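Local atomic coordinates of ATP phosphoribosyltransferase (Methanobacterium thermoautotrophicum, PDB entry 2VD3), a protein that catalyses the first step of histidine biosynthesis, probably condensing ATP with 5-phosphoribose 1-diphosphate to give phosphoribosyl-ATP, and probably controls the pathway's rate. Residues P18-L23 with V49-A54; V28-T33 with L38-Q43. All blocks are in the same frame, centred on the assembly; numbering follows the deposited sequence.

Interaction 1: P18-L23 with V49-A54; sequences PAIRLL and VMFSRA
I20 and F51 meet at about a right angle: the CD1 methyl that ends the isoleucine side chain approaches the phenylalanine ring obliquely, with CD1 4.2 Å from CE2 of F51. Neither side chain sets out straight at the other segment; their far ends close the distance. For I20 this follows from its torsions: CG1 stands beside the backbone N (chi1 -71°), and a trans chi2 of 164° then stretches CD1 out to the ring. Three residues on, about one turn along helix 16-25, L23 points toward strand 47-52 and sets its CD1 4.3 Å from CG2 of V49. The other methyl of V49, CG1, lies 3.9 Å above the plane of the F51 ring, two residues on in the same strand, offset toward the rim, which ties the two pairs into one apolar patch. L23 and V49 also both touch V9 of strand 5-10, and L23 reaches L203 and I207 of helix 197-212, so the contact lays helix 16-25 against the parallel pair of strands 5-10 and 47-52. With CA atoms no nearer than 9.7 Å (I20 to V49), the chemistry is light dispersion between side-chain ends, without polar pairing.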
loop_
_atom_site.group_PDB
_atom_site.type_symbol
_atom_site.label_atom_id
_atom_site.label_comp_id
_atom_site.label_asym_id
_atom_site.label_seq_id
_atom_site.Cartn_x
_atom_site.Cartn_y
_atom_site.Cartn_z
ATOM N N PRO A 18 -5.315 -5.764 -19.086
ATOM C CA PRO A 18 -5.922 -6.288 -20.316
ATOM C C PRO A 18 -4.908 -6.595 -21.434
ATOM O O PRO A 18 -5.123 -7.531 -22.214
ATOM C CB PRO A 18 -6.880 -5.169 -20.748
ATOM C CG PRO A 18 -7.077 -4.333 -19.550
ATOM C CD PRO A 18 -5.822 -4.419 -18.759
ATOM N N ALA A 19 -3.833 -5.809 -21.506
ATOM C CA ALA A 19 -2.728 -6.045 -22.443
ATOM C C ALA A 19 -2.019 -7.372 -22.140
ATOM O O ALA A 19 -1.691 -8.134 -23.046
ATOM C CB ALA A 19 -1.739 -4.888 -22.410
ATOM N N ILE A 20 -1.813 -7.652 -20.858
ATOM C CA ILE A 20 -1.232 -8.915 -20.433
ATOM C C ILE A 20 -2.172 -10.079 -20.778
ATOM O O ILE A 20 -1.722 -11.100 -21.326
ATOM C CB ILE A 20 -0.814 -8.864 -18.940
ATOM C CG1 ILE A 20 0.411 -7.952 -18.788
ATOM C CG2 ILE A 20 -0.520 -10.254 -18.390
ATOM C CD1 ILE A 20 0.710 -7.501 -17.344
ATOM N N ARG A 21 -3.473 -9.903 -20.502
ATOM C CA ARG A 21 -4.502 -10.917 -20.832
ATOM C C ARG A 21 -4.632 -11.197 -22.331
ATOM O O ARG A 21 -4.810 -12.344 -22.741
ATOM C CB ARG A 21 -5.867 -10.527 -20.268
ATOM C CG ARG A 21 -6.157 -11.065 -18.878
ATOM C CD ARG A 21 -7.560 -10.661 -18.409
ATOM N NE ARG A 21 -7.722 -9.204 -18.354
ATOM C CZ ARG A 21 -7.648 -8.468 -17.241
ATOM N NH1 ARG A 21 -7.428 -9.044 -16.059
ATOM N NH2 ARG A 21 -7.811 -7.150 -17.309
ATOM N N LEU A 22 -4.539 -10.145 -23.139
ATOM C CA LEU A 22 -4.614 -10.266 -24.595
ATOM C C LEU A 22 -3.448 -11.084 -25.168
ATOM O O LEU A 22 -3.662 -11.998 -25.967
ATOM C CB LEU A 22 -4.690 -8.882 -25.231
ATOM C CG LEU A 22 -4.270 -8.657 -26.680
ATOM C CD1 LEU A 22 -5.247 -9.282 -27.646
ATOM C CD2 LEU A 22 -4.150 -7.150 -26.930
ATOM N N LEU A 23 -2.227 -10.766 -24.745
ATOM C CA LEU A 23 -1.049 -11.542 -25.139
ATOM C C LEU A 23 -1.181 -13.019 -24.724
ATOM O O LEU A 23 -0.892 -13.924 -25.512
ATOM C CB LEU A 23 0.230 -10.918 -24.561
ATOM C CG LEU A 23 0.659 -9.559 -25.141
ATOM C CD1 LEU A 23 1.780 -8.925 -24.316
ATOM C CD2 LEU A 23 1.078 -9.675 -26.598
ATOM N N VAL A 49 8.925 -9.120 -23.333
ATOM C CA VAL A 49 8.100 -8.004 -22.913
ATOM C C VAL A 49 8.940 -7.054 -22.085
ATOM O O VAL A 49 9.661 -7.485 -21.174
ATOM C CB VAL A 49 6.849 -8.483 -22.130
ATOM C CG1 VAL A 49 6.185 -7.335 -21.373
ATOM C CG2 VAL A 49 5.861 -9.147 -23.085
ATOM N N MET A 50 8.881 -5.773 -22.444
ATOM C CA MET A 50 9.437 -4.718 -21.613
ATOM C C MET A 50 8.326 -3.941 -20.915
ATOM O O MET A 50 7.470 -3.341 -21.570
ATOM C CB MET A 50 10.311 -3.756 -22.425
ATOM C CG MET A 50 10.955 -2.688 -21.540
ATOM S SD MET A 50 12.075 -1.540 -22.353
ATOM C CE MET A 50 10.956 -0.746 -23.506
ATOM N N PHE A 51 8.356 -3.944 -19.589
ATOM C CA PHE A 51 7.429 -3.149 -18.804
ATOM C C PHE A 51 7.829 -1.676 -18.775
ATOM O O PHE A 51 8.853 -1.297 -18.217
ATOM C CB PHE A 51 7.283 -3.720 -17.396
ATOM C CG PHE A 51 6.623 -5.060 -17.365
ATOM C CD1 PHE A 51 7.283 -6.159 -16.839
ATOM C CD2 PHE A 51 5.335 -5.228 -17.887
ATOM C CE1 PHE A 51 6.668 -7.410 -16.812
ATOM C CE2 PHE A 51 4.717 -6.464 -17.883
ATOM C CZ PHE A 51 5.380 -7.561 -17.342
ATOM N N SER A 52 6.988 -0.856 -19.385
ATOM C CA SER A 52 7.242 0.551 -19.543
ATOM C C SER A 52 6.010 1.302 -19.102
ATOM O O SER A 52 4.909 0.778 -19.223
ATOM C CB SER A 52 7.501 0.839 -21.021
ATOM O OG SER A 52 8.629 0.125 -21.495
ATOM N N ARG A 53 6.181 2.517 -18.586
ATOM C CA ARG A 53 5.044 3.399 -18.339
ATOM C C ARG A 53 4.387 3.822 -19.649
ATOM O O ARG A 53 5.067 4.080 -20.653
ATOM C CB ARG A 53 5.455 4.612 -17.502
ATOM C CG ARG A 53 5.387 4.333 -15.993
ATOM C CD ARG A 53 5.844 5.514 -15.175
ATOM N NE ARG A 53 5.926 5.188 -13.750
ATOM C CZ ARG A 53 6.420 6.001 -12.816
ATOM N NH1 ARG A 53 6.452 5.610 -11.548
ATOM N NH2 ARG A 53 6.884 7.205 -13.141
ATOM N N ALA A 54 3.058 3.876 -19.628
ATOM C CA ALA A 54 2.247 4.062 -20.830
ATOM C C ALA A 54 2.568 5.313 -21.653
ATOM O O ALA A 54 2.460 5.285 -22.874
ATOM C CB ALA A 54 0.753 4.023 -20.476
#

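Interaction 2: V28-T33 with L38-Q43; sequences VGLKDT and LFSKTQ
The beta hairpin of strands 30-31 and 39-42 is joined here, its first strand only weakly bonded. L30 and T42 form an antiparallel non-hydrogen-bonded pair, their CA atoms 4.2 Å apart. Beside it, K31 N donates to K41 O at 2.7 Å, nearly straight at 170° but from above the carbonyl plane. S40 OG supplies the second donor to K41 O, at 2.9 Å, in the plane and on a lone pair, so two bonds grip this oxygen from different directions. The same OG accepts from T33 OG1 at 2.7 Å; it is placed there because it stands anti to the S40 backbone N (chi1 174°). With an alanine here, T33 OG1 would probably lose its acceptor and K41 O its in-plane donor. Farther along, Q43 N donates to G29 O at 2.8 Å, bent at 135°. K31 crosses Q43 at about a right angle, CG lying 3.6 Å from NE2; the Q43 side chain is about 3 Å from a bound magnesium ion. V28 CG1 packs 3.6 Å from T42 OG1, a hydroxyl bonded to I47 O. D32 O bonds S163 OG and D32 OD1 bonds R93 N, both of a neighbouring subunit. Two backbone bonds cross, and one hydroxyl pair and a water bridging K31 O and K41 N add to them, probably offsetting mild repulsion between the nearby K31 and K41 ammonium groups.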
loop_
_atom_site.group_PDB
_atom_site.type_symbol
_atom_site.label_atom_id
_atom_site.label_comp_id
_atom_site.label_asym_id
_atom_site.label_seq_id
_atom_site.Cartn_x
_atom_site.Cartn_y
_atom_site.Cartn_z
ATOM N N VAL A 28 0.935 -15.775 -26.399
ATOM C CA VAL A 28 2.173 -15.083 -26.052
ATOM C C VAL A 28 2.109 -14.577 -24.612
ATOM O O VAL A 28 2.491 -13.447 -24.317
ATOM C CB VAL A 28 2.478 -13.917 -27.069
ATOM C CG1 VAL A 28 3.757 -13.183 -26.709
ATOM C CG2 VAL A 28 2.593 -14.461 -28.489
ATOM N N GLY A 29 1.624 -15.427 -23.711
ATOM C CA GLY A 29 1.560 -15.080 -22.296
ATOM C C GLY A 29 2.941 -14.914 -21.686
ATOM O O GLY A 29 3.918 -15.481 -22.179
ATOM N N LEU A 30 3.017 -14.135 -20.612
ATOM C CA LEU A 30 4.263 -13.920 -19.884
ATOM C C LEU A 30 4.787 -15.234 -19.317
ATOM O O LEU A 30 4.028 -16.009 -18.730
ATOM C CB LEU A 30 4.052 -12.912 -18.754
ATOM C CG LEU A 30 3.581 -11.496 -19.099
ATOM C CD1 LEU A 30 3.210 -10.762 -17.817
ATOM C CD2 LEU A 30 4.642 -10.727 -19.862
ATOM N N LYS A 31 6.082 -15.478 -19.501
ATOM C CA LYS A 31 6.694 -16.747 -19.102
ATOM C C LYS A 31 7.773 -16.569 -18.052
ATOM O O LYS A 31 8.821 -15.970 -18.324
ATOM C CB LYS A 31 7.296 -17.454 -20.318
ATOM C CG LYS A 31 7.722 -18.898 -20.074
ATOM C CD LYS A 31 8.805 -19.308 -21.054
ATOM C CE LYS A 31 8.864 -20.813 -21.210
ATOM N NZ LYS A 31 10.138 -21.229 -21.862
ATOM N N ASP A 32 7.513 -17.111 -16.862
ATOM C CA ASP A 32 8.497 -17.184 -15.767
ATOM C C ASP A 32 8.940 -15.800 -15.290
ATOM O O ASP A 32 10.116 -15.580 -14.978
ATOM C CB ASP A 32 9.708 -18.043 -16.174
ATOM C CG ASP A 32 9.328 -19.476 -16.483
ATOM O OD1 ASP A 32 8.497 -20.039 -15.744
ATOM O OD2 ASP A 32 9.870 -20.047 -17.452
ATOM N N THR A 33 7.977 -14.880 -15.242
ATOM C CA THR A 33 8.230 -13.481 -14.909
ATOM C C THR A 33 8.612 -13.322 -13.447
ATOM O O THR A 33 7.760 -13.428 -12.563
ATOM C CB THR A 33 6.996 -12.607 -15.189
ATOM O OG1 THR A 33 6.459 -12.935 -16.475
ATOM C CG2 THR A 33 7.360 -11.114 -15.127
ATOM N N LEU A 38 12.287 -5.755 -15.235
ATOM C CA LEU A 38 11.790 -4.790 -16.202
ATOM C C LEU A 38 11.505 -5.493 -17.529
ATOM O O LEU A 38 10.728 -4.998 -18.359
ATOM C CB LEU A 38 12.812 -3.666 -16.404
ATOM C CG LEU A 38 12.243 -2.329 -16.907
ATOM C CD1 LEU A 38 11.998 -1.379 -15.732
ATOM C CD2 LEU A 38 13.144 -1.676 -17.963
ATOM N N PHE A 39 12.150 -6.643 -17.724
ATOM C CA PHE A 39 11.914 -7.495 -18.889
ATOM C C PHE A 39 11.362 -8.845 -18.458
ATOM O O PHE A 39 11.580 -9.279 -17.327
ATOM C CB PHE A 39 13.198 -7.694 -19.697
ATOM C CG PHE A 39 13.797 -6.420 -20.201
ATOM C CD1 PHE A 39 14.810 -5.784 -19.486
ATOM C CD2 PHE A 39 13.348 -5.843 -21.389
ATOM C CE1 PHE A 39 15.373 -4.599 -19.953
ATOM C CE2 PHE A 39 13.900 -4.658 -21.859
ATOM C CZ PHE A 39 14.918 -4.033 -21.141
ATOM N N SER A 40 10.642 -9.498 -19.368
ATOM C CA SER A 40 10.098 -10.830 -19.125
ATOM C C SER A 40 10.053 -11.623 -20.415
ATOM O O SER A 40 9.722 -11.082 -21.469
ATOM C CB SER A 40 8.686 -10.740 -18.545
ATOM O OG SER A 40 8.094 -12.029 -18.442
ATOM N N LYS A 41 10.377 -12.909 -20.327
ATOM C CA LYS A 41 10.139 -13.821 -21.442
ATOM C C LYS A 41 8.630 -14.065 -21.617
ATOM O O LYS A 41 7.829 -13.782 -20.715
ATOM C CB LYS A 41 10.891 -15.142 -21.237
ATOM C CG LYS A 41 12.393 -14.963 -21.002
ATOM C CD LYS A 41 13.173 -16.256 -21.163
ATOM C CE LYS A 41 13.006 -17.177 -19.976
ATOM N NZ LYS A 41 13.848 -18.385 -20.138
ATOM N N THR A 42 8.254 -14.567 -22.790
ATOM C CA THR A 42 6.875 -14.954 -23.071
ATOM C C THR A 42 6.851 -16.414 -23.502
ATOM O O THR A 42 7.906 -17.053 -23.575
ATOM C CB THR A 42 6.239 -14.077 -24.177
ATOM O OG1 THR A 42 6.902 -14.318 -25.425
ATOM C CG2 THR A 42 6.350 -12.604 -23.827
ATOM N N GLN A 43 5.659 -16.939 -23.791
ATOM C CA GLN A 43 5.515 -18.333 -24.242
ATOM C C GLN A 43 6.149 -18.574 -25.610
ATOM O O GLN A 43 6.427 -19.718 -25.975
ATOM C CB GLN A 43 4.046 -18.781 -24.247
ATOM C CG GLN A 43 3.361 -18.787 -22.885
ATOM C CD GLN A 43 4.010 -19.720 -21.889
ATOM O OE1 GLN A 43 4.372 -20.854 -22.217
ATOM N NE2 GLN A 43 4.151 -19.255 -20.651
HETATM O O HOH W 1 10.976 -13.852 -17.537
#

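In the fold
Interactions 1 and 2 lie 10 Å apart between centres and share a sheet, in which strand 39-42 neighbours strand 47-52. V49 N probably bonds S40 O (2.8 Å), and L23 O probably accepts from V28 N (2.7 Å) where helix 16-25 leads toward the hairpin. Both contacts are partly buried, but interaction 1 sits about 13 Å from the chain centre and interaction 2 about 21 Å, measured from their centres. The inner contact, helix on sheet, is wholly apolar and small, burying 95 Å². The outer one, strand on strand, buries 501 Å² and is mixed, with its polar bonds concentrated at the backbone and the T33–S40 hydroxyls. V49 CG2 against T42 CG2 continues the apolar packing between them.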